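Local structure of acetyl transferase (Salmonella typhimurium, 1S7K) at residues L120-H123 with Y124-G128. The protein acetylates the N-terminal alpha-amino group of ribosomal protein L7/L12, probably using acetyl-coenzyme A as other GNAT enzymes do. Residues are numbered along the deposited sequence; the frame is centred on the assembly and turned at random.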
loop_
_atom_site.group_PDB
_atom_site.type_symbol
_atom_site.label_atom_id
_atom_site.label_comp_id
_atom_site.label_asym_id
_atom_site.label_seq_id
_atom_site.Cartn_x
_atom_site.Cartn_y
_atom_site.Cartn_z
ATOM N N LEU A 120 5.671 -12.676 -16.869
ATOM C CA LEU A 120 6.285 -12.309 -15.598
ATOM C C LEU A 120 5.540 -12.946 -14.445
ATOM O O LEU A 120 6.186 -13.474 -13.534
ATOM C CB LEU A 120 6.344 -10.781 -15.428
ATOM C CG LEU A 120 6.832 -10.240 -14.092
ATOM C CD1 LEU A 120 8.252 -10.794 -13.830
ATOM C CD2 LEU A 120 6.773 -8.666 -14.079
ATOM N N MET A 121 4.200 -12.892 -14.479
ATOM C CA MET A 121 3.365 -13.469 -13.416
ATOM C C MET A 121 3.524 -14.998 -13.337
ATOM O O MET A 121 3.672 -15.579 -12.270
ATOM C CB MET A 121 1.897 -13.086 -13.641
ATOM C CG MET A 121 1.680 -11.553 -13.490
ATOM S SD MET A 121 -0.147 -11.188 -13.553
ATOM C CE MET A 121 -0.572 -11.885 -15.161
ATOM N N THR A 122 3.581 -15.639 -14.483
ATOM C CA THR A 122 3.730 -17.094 -14.547
ATOM C C THR A 122 5.073 -17.488 -13.933
ATOM O O THR A 122 5.170 -18.443 -13.163
ATOM C CB THR A 122 3.725 -17.537 -16.035
ATOM O OG1 THR A 122 2.369 -17.557 -16.497
ATOM C CG2 THR A 122 4.444 -18.900 -16.194
ATOM N N HIS A 123 6.078 -16.716 -14.308
ATOM C CA HIS A 123 7.445 -16.919 -13.823
ATOM C C HIS A 123 7.500 -16.766 -12.278
ATOM O O HIS A 123 8.161 -17.574 -11.593
ATOM C CB HIS A 123 8.348 -15.908 -14.488
ATOM C CG HIS A 123 9.751 -15.906 -13.947
ATOM N ND1 HIS A 123 10.738 -16.720 -14.474
ATOM C CD2 HIS A 123 10.336 -15.187 -12.956
ATOM C CE1 HIS A 123 11.877 -16.492 -13.831
ATOM N NE2 HIS A 123 11.661 -15.570 -12.909
ATOM N N TYR A 124 6.810 -15.772 -11.728
ATOM C CA TYR A 124 6.831 -15.617 -10.269
ATOM C C TYR A 124 5.991 -16.657 -9.562
ATOM O O TYR A 124 6.329 -17.065 -8.442
ATOM C CB TYR A 124 6.401 -14.214 -9.882
ATOM C CG TYR A 124 7.635 -13.420 -9.789
ATOM C CD1 TYR A 124 8.318 -13.359 -8.585
ATOM C CD2 TYR A 124 8.174 -12.801 -10.902
ATOM C CE1 TYR A 124 9.510 -12.695 -8.484
ATOM C CE2 TYR A 124 9.379 -12.115 -10.810
ATOM C CZ TYR A 124 10.031 -12.079 -9.566
ATOM O OH TYR A 124 11.144 -11.349 -9.370
ATOM N N ALA A 125 4.903 -17.089 -10.201
ATOM C CA ALA A 125 4.081 -18.159 -9.592
ATOM C C ALA A 125 4.989 -19.397 -9.516
ATOM O O ALA A 125 4.957 -20.182 -8.508
ATOM C CB ALA A 125 2.856 -18.483 -10.491
ATOM N N ARG A 126 5.779 -19.611 -10.565
ATOM C CA ARG A 126 6.689 -20.774 -10.551
ATOM C C ARG A 126 7.777 -20.636 -9.486
ATOM O O ARG A 126 8.034 -21.607 -8.760
ATOM C CB ARG A 126 7.245 -21.046 -11.941
ATOM C CG ARG A 126 6.095 -21.126 -12.943
ATOM C CD ARG A 126 6.040 -22.368 -13.840
ATOM N NE ARG A 126 4.618 -22.625 -14.084
ATOM C CZ ARG A 126 4.068 -23.048 -15.219
ATOM N NH1 ARG A 126 4.802 -23.301 -16.298
ATOM N NH2 ARG A 126 2.750 -23.177 -15.274
ATOM N N ARG A 127 8.327 -19.418 -9.326
ATOM C CA ARG A 127 9.324 -19.128 -8.253
ATOM C C ARG A 127 8.597 -19.384 -6.928
ATOM O O ARG A 127 9.118 -20.057 -6.013
ATOM C CB ARG A 127 9.772 -17.671 -8.283
ATOM C CG ARG A 127 10.817 -17.375 -9.334
ATOM C CD ARG A 127 11.111 -15.893 -9.412
ATOM N NE ARG A 127 11.221 -15.198 -8.113
ATOM C CZ ARG A 127 12.304 -14.514 -7.738
ATOM N NH1 ARG A 127 12.355 -13.875 -6.563
ATOM N NH2 ARG A 127 13.347 -14.492 -8.534
ATOM N N GLY A 128 7.386 -18.848 -6.844
ATOM C CA GLY A 128 6.545 -19.063 -5.690
ATOM C C GLY A 128 6.532 -17.979 -4.655
ATOM O O GLY A 128 5.779 -18.088 -3.662
HETATM O O HOH W 1 13.788 -14.453 -11.588
#
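Leu120, His123, Tyr124 and Arg127 occupy one flank of the last turns of helix 112-127, the helix of a beta-alpha-beta unit (strands 96-103 and 132-138) in the GNAT fold, and they illustrate how helical spacing builds a side-chain cluster: i to i+3 and i+4 steps bring Leu120 to Tyr124, and both His123 and Tyr124 to Arg127. The backbone frame is regular: Tyr124 N donates to Leu120 O and Ala125 N to Met121 O, the latter at 2.8 Å. Tyr124 can be followed outward. Its CB sits 3.7 Å from Leu120 O, the oxygen that its own amide holds, and CD2 passes that oxygen at the ring edge. Farther out, CE2 meets Leu120 CD1 at 3.5 Å; with CG of Leu120 opposite its amide nitrogen (chi1 174°), the side chain lies beside the tyrosine and points the same way. At the tip, OH is hydrogen-bonded to Tyr73 OH of strand 71-77, which ties the helix to the sheet, while Phe87 packs edge-to-face with the ring. One face of that ring receives the edge of its sequence neighbour His123 in an offset edge-to-face pair, planes at 71°, and Arg127 CD lies over a face near the rim. Tyr124 OH lies 3.7 Å above the plane of the Arg127 guanidinium, over its centre; NH1 makes a salt bridge with Asp129. Beyond the helical residues, Gly128 turns to positive phi (98°), and its N bonds to Tyr124 O. Polar ends are joined by solvent as well: one water in the plane of the imidazole lies 2.7 Å from His123 NE2 and accepts a hydrogen bond from Arg127 NH2 at 3.1 Å.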